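Local coordinates for protein aminoglycoside N(3)-acetyltransferase, AAC(3)-IVa (Escherichia coli, PDB 6MN5) that acetylates the 3-amino group of 2-deoxystreptamine aminoglycosides such as gentamicin with acetyl-CoA, and so probably confers resistance to these antibiotics, at residues A[123-128]-A[185-190]; A[189-194]-A[251-256]; A[194-199]-A[244-249]. The protein carries 1 engineered substitution. One frame throughout, in Å; residues are numbered along the deposited sequence.

Contact 1: A[123-128]-A[185-190]. With LLL ((2R,3R,4R,5R)-2-((1S,2S,3R,4S,6R)-4,6-diamino-3-((2R,3R,6S)-3-amino-6-(aminomethyl)-tetrahydro-2H-pyran-2-yloxy)-2-hydr oxycyclohexyloxy)-5-methyl-4-(methylamino)-tetrahydro-2H-pyran-3,5-diol), chain G; EDO (1,2-ethanediol), chain U.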
loop_
_atom_site.group_PDB
_atom_site.type_symbol
_atom_site.label_atom_id
_atom_site.label_comp_id
_atom_site.label_asym_id
_atom_site.label_seq_id
_atom_site.Cartn_x
_atom_site.Cartn_y
_atom_site.Cartn_z
ATOM N N LEU A 123 8.420 0.228 15.357
ATOM C CA LEU A 123 6.967 0.347 15.446
ATOM C C LEU A 123 6.495 1.787 15.270
ATOM O O LEU A 123 6.693 2.620 16.164
ATOM C CB LEU A 123 6.481 -0.202 16.790
ATOM C CG LEU A 123 4.980 -0.142 17.080
ATOM C CD1 LEU A 123 4.224 -1.162 16.244
ATOM C CD2 LEU A 123 4.715 -0.355 18.560
ATOM N N PRO A 124 5.865 2.117 14.142
ATOM C CA PRO A 124 5.367 3.482 13.940
ATOM C C PRO A 124 3.989 3.692 14.548
ATOM O O PRO A 124 3.106 2.837 14.472
ATOM C CB PRO A 124 5.314 3.596 12.410
ATOM C CG PRO A 124 5.021 2.204 11.954
ATOM C CD PRO A 124 5.656 1.267 12.956
ATOM N N LEU A 125 3.814 4.858 15.160
ATOM C CA LEU A 125 2.540 5.257 15.758
ATOM C C LEU A 125 2.186 6.654 15.266
ATOM O O LEU A 125 2.899 7.621 15.603
ATOM C CB LEU A 125 2.607 5.234 17.284
ATOM C CG LEU A 125 2.792 3.894 17.994
ATOM C CD1 LEU A 125 1.804 2.861 17.475
ATOM C CD2 LEU A 125 4.222 3.405 17.848
ATOM N N PRO A 126 1.113 6.819 14.474
ATOM C CA PRO A 126 0.220 5.791 13.927
ATOM C C PRO A 126 0.928 4.943 12.869
ATOM O O PRO A 126 2.051 5.288 12.504
ATOM C CB PRO A 126 -0.927 6.616 13.314
ATOM C CG PRO A 126 -0.829 7.959 13.951
ATOM C CD PRO A 126 0.633 8.172 14.149
ATOM N N PRO A 127 0.298 3.854 12.405
ATOM C CA PRO A 127 0.985 2.968 11.446
ATOM C C PRO A 127 1.576 3.680 10.240
ATOM O O PRO A 127 2.672 3.317 9.798
ATOM C CB PRO A 127 -0.124 1.991 11.035
ATOM C CG PRO A 127 -1.001 1.919 12.228
ATOM C CD PRO A 127 -1.000 3.297 12.829
ATOM N N HIS A 128 0.890 4.687 9.698
ATOM C CA HIS A 128 1.315 5.355 8.473
ATOM C C HIS A 128 1.877 6.747 8.741
ATOM O O HIS A 128 1.727 7.656 7.921
ATOM C CB HIS A 128 0.155 5.420 7.481
ATOM C CG HIS A 128 -0.523 4.104 7.265
ATOM N ND1 HIS A 128 0.176 2.927 7.103
ATOM C CD2 HIS A 128 -1.835 3.776 7.197
ATOM C CE1 HIS A 128 -0.676 1.930 6.943
ATOM N NE2 HIS A 128 -1.902 2.418 6.991
ATOM N N VAL A 185 -0.325 -1.909 22.934
ATOM C CA VAL A 185 0.080 -0.536 22.662
ATOM C C VAL A 185 -1.121 0.192 22.078
ATOM O O VAL A 185 -1.533 -0.090 20.945
ATOM C CB VAL A 185 1.281 -0.474 21.708
ATOM C CG1 VAL A 185 1.621 0.969 21.379
ATOM C CG2 VAL A 185 2.479 -1.189 22.319
ATOM N N ASP A 186 -1.681 1.127 22.840
ATOM C CA ASP A 186 -2.849 1.879 22.404
ATOM C C ASP A 186 -2.427 3.146 21.672
ATOM O O ASP A 186 -1.481 3.828 22.079
ATOM C CB ASP A 186 -3.736 2.235 23.598
ATOM C CG ASP A 186 -4.212 1.011 24.354
ATOM O OD1 ASP A 186 -3.599 0.675 25.390
ATOM O OD2 ASP A 186 -5.196 0.382 23.911
ATOM N N TYR A 187 -3.138 3.458 20.590
ATOM C CA TYR A 187 -2.839 4.632 19.784
ATOM C C TYR A 187 -4.118 5.120 19.118
ATOM O O TYR A 187 -5.176 4.493 19.216
ATOM C CB TYR A 187 -1.760 4.330 18.737
ATOM C CG TYR A 187 -2.148 3.263 17.736
ATOM C CD1 TYR A 187 -1.951 1.915 18.016
ATOM C CD2 TYR A 187 -2.705 3.603 16.509
ATOM C CE1 TYR A 187 -2.302 0.936 17.103
ATOM C CE2 TYR A 187 -3.061 2.630 15.590
ATOM C CZ TYR A 187 -2.856 1.301 15.890
ATOM O OH TYR A 187 -3.207 0.335 14.975
ATOM N N LEU A 188 -4.010 6.257 18.434
ATOM C CA LEU A 188 -5.114 6.837 17.681
ATOM C C LEU A 188 -4.816 6.720 16.194
ATOM O O LEU A 188 -3.730 7.102 15.742
ATOM C CB LEU A 188 -5.337 8.302 18.064
ATOM C CG LEU A 188 -5.925 8.566 19.454
ATOM C CD1 LEU A 188 -6.240 10.042 19.642
ATOM C CD2 LEU A 188 -7.167 7.723 19.676
ATOM N N GLU A 189 -5.772 6.189 15.440
ATOM C CA GLU A 189 -5.611 5.975 14.011
ATOM C C GLU A 189 -6.657 6.774 13.247
ATOM O O GLU A 189 -7.794 6.928 13.704
ATOM C CB GLU A 189 -5.722 4.489 13.655
ATOM C CG GLU A 189 -5.136 4.142 12.298
ATOM C CD GLU A 189 -5.364 2.694 11.917
ATOM O OE1 GLU A 189 -4.494 2.112 11.236
ATOM O OE2 GLU A 189 -6.415 2.137 12.299
ATOM N N ASN A 190 -6.258 7.282 12.082
ATOM C CA ASN A 190 -7.150 8.037 11.202
ATOM C C ASN A 190 -7.863 7.068 10.257
ATOM O O ASN A 190 -7.630 7.029 9.048
ATOM C CB ASN A 190 -6.362 9.088 10.435
ATOM C CG ASN A 190 -5.131 8.508 9.766
ATOM O OD1 ASN A 190 -4.079 8.372 10.389
ATOM N ND2 ASN A 190 -5.261 8.149 8.493
HETATM C C11 LLL G . -12.285 -0.908 6.750
HETATM O O11 LLL G . -11.106 -1.634 7.124
HETATM C C21 LLL G . -13.516 -1.647 7.248
HETATM N N21 LLL G . -13.521 -1.734 8.716
HETATM C C31 LLL G . -13.566 -3.030 6.620
HETATM C C41 LLL G . -13.488 -2.904 5.107
HETATM C C51 LLL G . -12.259 -2.094 4.729
HETATM O O51 LLL G . -12.343 -0.790 5.320
HETATM C C61 LLL G . -12.185 -1.962 3.206
HETATM N N61 LLL G . -11.173 -0.970 2.813
HETATM C C12 LLL G . -7.276 0.044 7.695
HETATM N N12 LLL G . -6.176 0.943 8.075
HETATM C C22 LLL G . -8.223 0.724 6.720
HETATM C C32 LLL G . -9.305 -0.255 6.297
HETATM N N32 LLL G . -10.202 0.348 5.301
HETATM C C42 LLL G . -10.082 -0.712 7.522
HETATM C C52 LLL G . -9.136 -1.393 8.497
HETATM O O52 LLL G . -9.867 -1.824 9.653
HETATM C C62 LLL G . -8.050 -0.415 8.919
HETATM O O62 LLL G . -7.155 -1.059 9.837
HETATM C C13 LLL G . -7.739 -1.068 11.152
HETATM C C23 LLL G . -6.646 -1.157 12.218
HETATM O O23 LLL G . -5.444 -0.506 11.766
HETATM C C33 LLL G . -6.353 -2.616 12.527
HETATM N N33 LLL G . -5.184 -2.745 13.409
HETATM C C43 LLL G . -7.583 -3.254 13.156
HETATM O O43 LLL G . -7.524 -3.106 14.582
HETATM C C53 LLL G . -8.834 -2.570 12.626
HETATM O O53 LLL G . -8.627 -2.198 11.253
HETATM C C83 LLL G . -7.625 -4.741 12.799
HETATM C C93 LLL G . -4.272 -3.762 12.867
HETATM C C1 EDO U . 7.939 6.878 16.060
HETATM O O1 EDO U . 7.287 6.019 17.002
HETATM C C2 EDO U . 7.367 6.649 14.665
HETATM O O2 EDO U . 5.989 7.038 14.631
#

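Contact 2: A[189-194]-A[251-256]. With ZN (zinc ion), chain H; LLL ((2R,3R,4R,5R)-2-((1S,2S,3R,4S,6R)-4,6-diamino-3-((2R,3R,6S)-3-amino-6-(aminomethyl)-tetrahydro-2H-pyran-2-yloxy)-2-hydr oxycyclohexyloxy)-5-methyl-4-(methylamino)-tetrahydro-2H-pyran-3,5-diol), chain G.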
loop_
_atom_site.group_PDB
_atom_site.type_symbol
_atom_site.label_atom_id
_atom_site.label_comp_id
_atom_site.label_asym_id
_atom_site.label_seq_id
_atom_site.Cartn_x
_atom_site.Cartn_y
_atom_site.Cartn_z
ATOM N N GLU A 189 -5.772 6.189 15.440
ATOM C CA GLU A 189 -5.611 5.975 14.011
ATOM C C GLU A 189 -6.657 6.774 13.247
ATOM O O GLU A 189 -7.794 6.928 13.704
ATOM C CB GLU A 189 -5.722 4.489 13.655
ATOM C CG GLU A 189 -5.136 4.142 12.298
ATOM C CD GLU A 189 -5.364 2.694 11.917
ATOM O OE1 GLU A 189 -4.494 2.112 11.236
ATOM O OE2 GLU A 189 -6.415 2.137 12.299
ATOM N N ASN A 190 -6.258 7.282 12.082
ATOM C CA ASN A 190 -7.150 8.037 11.202
ATOM C C ASN A 190 -7.863 7.068 10.257
ATOM O O ASN A 190 -7.630 7.029 9.048
ATOM C CB ASN A 190 -6.362 9.088 10.435
ATOM C CG ASN A 190 -5.131 8.508 9.766
ATOM O OD1 ASN A 190 -4.079 8.372 10.389
ATOM N ND2 ASN A 190 -5.261 8.149 8.493
ATOM N N ASP A 191 -8.756 6.273 10.838
ATOM C CA ASP A 191 -9.383 5.172 10.124
ATOM C C ASP A 191 -10.868 5.426 9.903
ATOM O O ASP A 191 -11.567 5.926 10.791
ATOM C CB ASP A 191 -9.194 3.852 10.874
ATOM C CG ASP A 191 -9.684 2.665 10.075
ATOM O OD1 ASP A 191 -10.544 1.912 10.579
ATOM O OD2 ASP A 191 -9.227 2.510 8.924
ATOM N N HIS A 192 -11.337 5.068 8.709
ATOM C CA HIS A 192 -12.752 5.089 8.368
ATOM C C HIS A 192 -13.037 3.955 7.391
ATOM O O HIS A 192 -12.340 2.936 7.405
ATOM C CB HIS A 192 -13.147 6.445 7.779
ATOM C CG HIS A 192 -12.130 7.013 6.842
ATOM N ND1 HIS A 192 -12.071 6.666 5.509
ATOM C CD2 HIS A 192 -11.122 7.894 7.046
ATOM C CE1 HIS A 192 -11.074 7.314 4.932
ATOM N NE2 HIS A 192 -10.483 8.066 5.842
ATOM N N CYS A 193 -14.045 4.118 6.533
ATOM C CA CYS A 193 -14.414 3.058 5.602
ATOM C C CYS A 193 -13.548 3.038 4.347
ATOM O O CYS A 193 -13.551 2.034 3.627
ATOM C CB CYS A 193 -15.884 3.193 5.206
ATOM S SG CYS A 193 -16.195 4.488 3.994
ATOM N N CYS A 194 -12.824 4.121 4.062
ATOM C CA CYS A 194 -11.898 4.265 2.939
ATOM C C CYS A 194 -12.588 4.271 1.580
ATOM O O CYS A 194 -11.892 4.327 0.558
ATOM C CB CYS A 194 -10.816 3.173 2.921
ATOM S SG CYS A 194 -9.768 3.096 4.390
ATOM N N CYS A 251 -22.837 5.652 7.272
ATOM C CA CYS A 251 -21.658 4.804 7.398
ATOM C C CYS A 251 -21.192 4.787 8.847
ATOM O O CYS A 251 -20.855 5.833 9.411
ATOM C CB CYS A 251 -20.537 5.293 6.486
ATOM S SG CYS A 251 -18.924 4.576 6.887
ATOM N N GLU A 252 -21.168 3.596 9.444
ATOM C CA GLU A 252 -20.829 3.467 10.858
ATOM C C GLU A 252 -19.417 3.970 11.137
ATOM O O GLU A 252 -19.194 4.733 12.086
ATOM C CB GLU A 252 -20.975 2.009 11.287
ATOM C CG GLU A 252 -21.598 1.807 12.653
ATOM C CD GLU A 252 -22.119 0.396 12.841
ATOM O OE1 GLU A 252 -23.335 0.180 12.659
ATOM O OE2 GLU A 252 -21.308 -0.500 13.160
ATOM N N GLU A 253 -18.451 3.561 10.313
ATOM C CA GLU A 253 -17.053 3.870 10.599
ATOM C C GLU A 253 -16.754 5.352 10.414
ATOM O O GLU A 253 -16.060 5.955 11.240
ATOM C CB GLU A 253 -16.143 3.025 9.713
ATOM C CG GLU A 253 -16.592 1.583 9.584
ATOM C CD GLU A 253 -15.717 0.796 8.636
ATOM O OE1 GLU A 253 -14.482 0.822 8.816
ATOM O OE2 GLU A 253 -16.264 0.160 7.711
ATOM N N CYS A 254 -17.257 5.953 9.333
ATOM C CA CYS A 254 -17.080 7.388 9.146
ATOM C C CYS A 254 -17.802 8.173 10.231
ATOM O O CYS A 254 -17.314 9.216 10.683
ATOM C CB CYS A 254 -17.574 7.804 7.760
ATOM S SG CYS A 254 -16.537 7.222 6.407
ATOM N N ASP A 255 -18.968 7.687 10.668
ATOM C CA ASP A 255 -19.651 8.323 11.788
ATOM C C ASP A 255 -18.789 8.287 13.042
ATOM O O ASP A 255 -18.733 9.267 13.793
ATOM C CB ASP A 255 -20.998 7.644 12.043
ATOM C CG ASP A 255 -22.048 8.027 11.020
ATOM O OD1 ASP A 255 -21.727 8.811 10.101
ATOM O OD2 ASP A 255 -23.192 7.537 11.131
ATOM N N ALA A 256 -18.103 7.166 13.280
ATOM C CA ALA A 256 -17.226 7.069 14.443
ATOM C C ALA A 256 -16.057 8.040 14.331
ATOM O O ALA A 256 -15.646 8.646 15.328
ATOM C CB ALA A 256 -16.722 5.636 14.602
HETATM ZN ZN ZN H . -17.841 5.633 5.190
HETATM C C11 LLL G . -12.285 -0.908 6.750
HETATM O O11 LLL G . -11.106 -1.634 7.124
HETATM C C21 LLL G . -13.516 -1.647 7.248
HETATM N N21 LLL G . -13.521 -1.734 8.716
HETATM C C31 LLL G . -13.566 -3.030 6.620
HETATM C C41 LLL G . -13.488 -2.904 5.107
HETATM C C51 LLL G . -12.259 -2.094 4.729
HETATM O O51 LLL G . -12.343 -0.790 5.320
HETATM C C61 LLL G . -12.185 -1.962 3.206
HETATM N N61 LLL G . -11.173 -0.970 2.813
HETATM C C12 LLL G . -7.276 0.044 7.695
HETATM N N12 LLL G . -6.176 0.943 8.075
HETATM C C22 LLL G . -8.223 0.724 6.720
HETATM C C32 LLL G . -9.305 -0.255 6.297
HETATM N N32 LLL G . -10.202 0.348 5.301
HETATM C C42 LLL G . -10.082 -0.712 7.522
HETATM C C52 LLL G . -9.136 -1.393 8.497
HETATM O O52 LLL G . -9.867 -1.824 9.653
HETATM C C62 LLL G . -8.050 -0.415 8.919
HETATM O O62 LLL G . -7.155 -1.059 9.837
HETATM C C13 LLL G . -7.739 -1.068 11.152
HETATM C C23 LLL G . -6.646 -1.157 12.218
HETATM O O23 LLL G . -5.444 -0.506 11.766
HETATM C C33 LLL G . -6.353 -2.616 12.527
HETATM N N33 LLL G . -5.184 -2.745 13.409
HETATM C C43 LLL G . -7.583 -3.254 13.156
HETATM O O43 LLL G . -7.524 -3.106 14.582
HETATM C C53 LLL G . -8.834 -2.570 12.626
HETATM O O53 LLL G . -8.627 -2.198 11.253
HETATM C C83 LLL G . -7.625 -4.741 12.799
HETATM C C93 LLL G . -4.272 -3.762 12.867
#

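Contact 3: A[194-199]-A[244-249]. With ZN (zinc ion), chain H; LLL ((2R,3R,4R,5R)-2-((1S,2S,3R,4S,6R)-4,6-diamino-3-((2R,3R,6S)-3-amino-6-(aminomethyl)-tetrahydro-2H-pyran-2-yloxy)-2-hydr oxycyclohexyloxy)-5-methyl-4-(methylamino)-tetrahydro-2H-pyran-3,5-diol), chain G.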
loop_
_atom_site.group_PDB
_atom_site.type_symbol
_atom_site.label_atom_id
_atom_site.label_comp_id
_atom_site.label_asym_id
_atom_site.label_seq_id
_atom_site.Cartn_x
_atom_site.Cartn_y
_atom_site.Cartn_z
ATOM N N CYS A 194 -12.824 4.121 4.062
ATOM C CA CYS A 194 -11.898 4.265 2.939
ATOM C C CYS A 194 -12.588 4.271 1.580
ATOM O O CYS A 194 -11.892 4.327 0.558
ATOM C CB CYS A 194 -10.816 3.173 2.921
ATOM S SG CYS A 194 -9.768 3.096 4.390
ATOM N N GLU A 195 -13.922 4.217 1.526
ATOM C CA GLU A 195 -14.608 4.194 0.235
ATOM C C GLU A 195 -14.362 5.476 -0.552
ATOM O O GLU A 195 -14.148 5.434 -1.769
ATOM C CB GLU A 195 -16.108 3.979 0.437
ATOM C CG GLU A 195 -16.508 2.528 0.630
ATOM C CD GLU A 195 -18.006 2.354 0.763
ATOM O OE1 GLU A 195 -18.751 3.243 0.300
ATOM O OE2 GLU A 195 -18.438 1.330 1.334
ATOM N N ARG A 196 -14.384 6.623 0.122
ATOM C CA ARG A 196 -14.226 7.901 -0.558
ATOM C C ARG A 196 -12.785 8.198 -0.949
ATOM O O ARG A 196 -12.520 9.275 -1.492
ATOM C CB ARG A 196 -14.779 9.033 0.311
ATOM C CG ARG A 196 -16.299 9.044 0.380
ATOM C CD ARG A 196 -16.806 10.019 1.424
ATOM N NE ARG A 196 -16.401 11.388 1.129
ATOM C CZ ARG A 196 -17.095 12.216 0.358
ATOM N NH1 ARG A 196 -18.230 11.813 -0.196
ATOM N NH2 ARG A 196 -16.655 13.448 0.142
ATOM N N PHE A 197 -11.849 7.277 -0.695
ATOM C CA PHE A 197 -10.522 7.400 -1.287
ATOM C C PHE A 197 -10.590 7.422 -2.808
ATOM O O PHE A 197 -9.677 7.946 -3.454
ATOM C CB PHE A 197 -9.621 6.247 -0.833
ATOM C CG PHE A 197 -8.946 6.475 0.493
ATOM C CD1 PHE A 197 -9.076 7.683 1.163
ATOM C CD2 PHE A 197 -8.177 5.475 1.070
ATOM C CE1 PHE A 197 -8.450 7.888 2.386
ATOM C CE2 PHE A 197 -7.549 5.673 2.291
ATOM C CZ PHE A 197 -7.687 6.879 2.949
ATOM N N ALA A 198 -11.659 6.869 -3.391
ATOM C CA ALA A 198 -11.790 6.806 -4.841
ATOM C C ALA A 198 -11.882 8.185 -5.479
ATOM O O ALA A 198 -11.689 8.303 -6.694
ATOM C CB ALA A 198 -13.016 5.974 -5.221
ATOM N N LEU A 199 -12.167 9.227 -4.693
ATOM C CA LEU A 199 -12.165 10.584 -5.227
ATOM C C LEU A 199 -10.807 10.970 -5.802
ATOM O O LEU A 199 -10.735 11.883 -6.633
ATOM C CB LEU A 199 -12.567 11.583 -4.138
ATOM C CG LEU A 199 -13.959 11.443 -3.519
ATOM C CD1 LEU A 199 -14.022 12.188 -2.193
ATOM C CD2 LEU A 199 -15.030 11.955 -4.468
ATOM N N LEU A 244 -14.599 11.361 4.633
ATOM C CA LEU A 244 -15.626 10.766 5.474
ATOM C C LEU A 244 -16.997 10.923 4.834
ATOM O O LEU A 244 -17.322 11.977 4.280
ATOM C CB LEU A 244 -15.634 11.400 6.866
ATOM C CG LEU A 244 -14.293 11.639 7.555
ATOM C CD1 LEU A 244 -14.527 12.294 8.907
ATOM C CD2 LEU A 244 -13.521 10.337 7.707
ATOM N N HIS A 245 -17.798 9.864 4.918
ATOM C CA HIS A 245 -19.164 9.926 4.432
ATOM C C HIS A 245 -19.946 10.994 5.197
ATOM O O HIS A 245 -19.663 11.264 6.369
ATOM C CB HIS A 245 -19.847 8.569 4.588
ATOM C CG HIS A 245 -19.605 7.635 3.444
ATOM N ND1 HIS A 245 -18.680 6.617 3.497
ATOM C CD2 HIS A 245 -20.165 7.571 2.212
ATOM C CE1 HIS A 245 -18.679 5.965 2.348
ATOM N NE2 HIS A 245 -19.571 6.524 1.552
ATOM N N PRO A 246 -20.922 11.627 4.560
ATOM C CA PRO A 246 -21.822 12.518 5.290
ATOM C C PRO A 246 -22.659 11.726 6.280
ATOM O O PRO A 246 -22.869 10.518 6.094
ATOM C CB PRO A 246 -22.692 13.131 4.183
ATOM C CG PRO A 246 -22.608 12.162 3.051
ATOM C CD PRO A 246 -21.229 11.582 3.120
ATOM N N PRO A 247 -23.134 12.362 7.353
ATOM C CA PRO A 247 -23.976 11.632 8.318
ATOM C C PRO A 247 -25.216 11.014 7.698
ATOM O O PRO A 247 -25.712 10.000 8.209
ATOM C CB PRO A 247 -24.337 12.712 9.348
ATOM C CG PRO A 247 -23.230 13.707 9.252
ATOM C CD PRO A 247 -22.828 13.729 7.805
ATOM N N GLU A 248 -25.732 11.588 6.609
ATOM C CA GLU A 248 -26.892 11.006 5.942
ATOM C C GLU A 248 -26.567 9.650 5.328
ATOM O O GLU A 248 -27.462 8.811 5.178
ATOM C CB GLU A 248 -27.416 11.955 4.865
ATOM C CG GLU A 248 -27.387 13.425 5.249
ATOM C CD GLU A 248 -26.091 14.105 4.853
ATOM O OE1 GLU A 248 -25.245 14.336 5.743
ATOM O OE2 GLU A 248 -25.915 14.402 3.653
ATOM N N ALA A 249 -25.303 9.418 4.966
ATOM C CA ALA A 249 -24.917 8.140 4.382
ATOM C C ALA A 249 -25.069 6.986 5.361
ATOM O O ALA A 249 -25.212 5.838 4.930
ATOM C CB ALA A 249 -23.473 8.202 3.878
HETATM ZN ZN ZN H . -17.841 5.633 5.190
HETATM C C11 LLL G . -12.285 -0.908 6.750
HETATM O O11 LLL G . -11.106 -1.634 7.124
HETATM C C21 LLL G . -13.516 -1.647 7.248
HETATM N N21 LLL G . -13.521 -1.734 8.716
HETATM C C31 LLL G . -13.566 -3.030 6.620
HETATM C C41 LLL G . -13.488 -2.904 5.107
HETATM C C51 LLL G . -12.259 -2.094 4.729
HETATM O O51 LLL G . -12.343 -0.790 5.320
HETATM C C61 LLL G . -12.185 -1.962 3.206
HETATM N N61 LLL G . -11.173 -0.970 2.813
HETATM C C12 LLL G . -7.276 0.044 7.695
HETATM N N12 LLL G . -6.176 0.943 8.075
HETATM C C22 LLL G . -8.223 0.724 6.720
HETATM C C32 LLL G . -9.305 -0.255 6.297
HETATM N N32 LLL G . -10.202 0.348 5.301
HETATM C C42 LLL G . -10.082 -0.712 7.522
HETATM C C52 LLL G . -9.136 -1.393 8.497
HETATM O O52 LLL G . -9.867 -1.824 9.653
HETATM C C62 LLL G . -8.050 -0.415 8.919
HETATM O O62 LLL G . -7.155 -1.059 9.837
HETATM C C13 LLL G . -7.739 -1.068 11.152
HETATM C C23 LLL G . -6.646 -1.157 12.218
HETATM O O23 LLL G . -5.444 -0.506 11.766
HETATM C C33 LLL G . -6.353 -2.616 12.527
HETATM N N33 LLL G . -5.184 -2.745 13.409
HETATM C C43 LLL G . -7.583 -3.254 13.156
HETATM O O43 LLL G . -7.524 -3.106 14.582
HETATM C C53 LLL G . -8.834 -2.570 12.626
HETATM O O53 LLL G . -8.627 -2.198 11.253
HETATM C C83 LLL G . -7.625 -4.741 12.799
HETATM C C93 LLL G . -4.272 -3.762 12.867
HETATM O O HOH W 1 -19.231 5.634 -1.286
#

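Contact 1: A[123-128]-A[185-190]
Leu123 begins the contact by resting CD2 against Val185 CG1 at 4.4 Å, a loose touch between branched side chains midway along strand 181-189. Leu125 does more: its CG stands beside the backbone N (chi1 -66°), and CD1 is thereby carried to Tyr187, 3.9 Å from CD1 of that ring and nearly as close to its CG, while the same methyl also meets Val185 CG1. The Leu125 and Tyr187 side chains cross at about a right angle, with the leucine methyl placed obliquely to the ring. On the backbone of Leu125, N donates to O2 of an ethanediol at 3.1 Å, a molecule that Ser129 OG also holds.

The peptide before Pro126 is cis, a kink in a proline-rich loop that follows helix 116-119. The strand it faces is one arm of a two-stranded antiparallel hairpin, its other arm being 170-178, and the hairpin's inner end reaches the gentamicin pocket. Pro126 CG lies 3.5 Å from the carbonyl O of Leu188, a van der Waals contact without a hydrogen bond, and its ring also packs on Leu162 of helix 155-163.

Pro127 crosses the Tyr187 side chain at roughly a right angle too, with CD 3.5 Å from CE2 of the phenol ring. Its next ring atom, CG, lies 3.6 Å from OE1 of Glu189. That glutamate is stretched out (CG anti to the backbone N, chi1 -161°), which carries its carboxylate past the proline to the drug, where OE1 accepts from hydroxyl O23 on the methylamino sugar at 2.8 Å. The Tyr187 OH lies 4.0 Å from N33 of the same sugar, with no hydrogen bond between them.

Contact 2: A[189-194]-A[251-256]
Cys193 and Cys251 are joined through a zinc ion, which sits 2.3 Å from each of their SG atoms. Cys254 SG, at 2.4 Å, is the third sulfur, and ND1 of His245 completes a four-ligand site of three cysteines and one histidine. Cys251 and Cys254 form the CxxC element at the start of helix 252-260, whereas Cys193 comes from the loop after strand 181-189.

Hydrogen bonding occurs inside each segment. Cys251 is the N-cap of the helix; its SG, anti to the backbone N (chi1 165°), lies close to both the zinc and Cys254 N, and accepts from the latter at 3.3 Å in a nearly straight bond (169°). Across from it, His192 ND1 accepts from Cys194 N at 3.0 Å, the donor lying 22° out of the ring plane; NE2 of the same ring is held by Glu161.

Packing fills in around the metal: His192 CB meets Cys254 SG at 3.7 Å, and Cys193 CB approaches Cys251 SG.

Glu253, between the two CxxC cysteines, extends the other way, over Cys193, and OE1 accepts from amine N21 of gentamicin at 2.7 Å. Its carboxylate lies near that of Asp191, which is paired with Arg172; the two acids are consistent with a pocket for a polyamine.

With four protein ligands the zinc looks structural rather than catalytic: it ties the C-terminal helix to the loop, consistent with holding Glu253 in place beside the pocket. The N-H donated to the Cys251 sulfur would be expected to offset some thiolate charge.

Contact 3: A[194-199]-A[244-249]
Arg196 lays its aliphatic part over one face of the His245 ring, beside the zinc site of three cysteines and one histidine to which that residue belongs. CD is centred on the ring, 4.2 Å from the centroid and only 10° off its normal, a CH-pi contact. The arginine comes from the short 3-10 segment 195-198, the histidine from the loop between helices 225-236 and 252-260, so the contact joins two loops near the surface.

The chain bends about its CG-CD bond (chi3 61°), turning the guanidinium away from the ring and along the backbone of 244-246. NE lies close to Leu244 O, but at an angle too poor for a hydrogen bond; the polar end is held instead by Ile242 O, which accepts from NH2. Leu199 CD1 packs on one face of the guanidinium, toward its rim.

Glu195 approaches the histidine differently, at the ring edge near its plane. OE1 is 3.4 Å from CE1, and the carboxylate plane stands perpendicular to the imidazole. Zinc takes ND1 at 2.1 Å, fixing the rotation of the ring, while the other nitrogen, NE2, is the one that can donate. A water in the ring plane uses this: it accepts from NE2 at 3.0 Å and donates to Glu195 OE1 at 2.9 Å.

How the contacts relate
Burial rises and then falls along the chain: contact 1 is partly buried, contact 2 buried, and contact 3 at the surface. Contacts 1 and 2 share Glu189 and Asn190, where the hairpin strand gives way to the loop, and contacts 2 and 3 share Cys194; the continuous run 185-199 thus meets the 123-128 loop and then the neighbouring 251-256 and 244-249 segments. Contact 1, about 15 Å from contact 2 between centres, is held mainly by van der Waals packing, with no hydrogen bond across it. Contacts 2 and 3 lie about 9 Å apart and divide one zinc ion, three sulfurs to one and the imidazole to the other. Glu189, shared by contacts 1 and 2, and Glu253 both bind gentamicin, as does Asp71 from elsewhere.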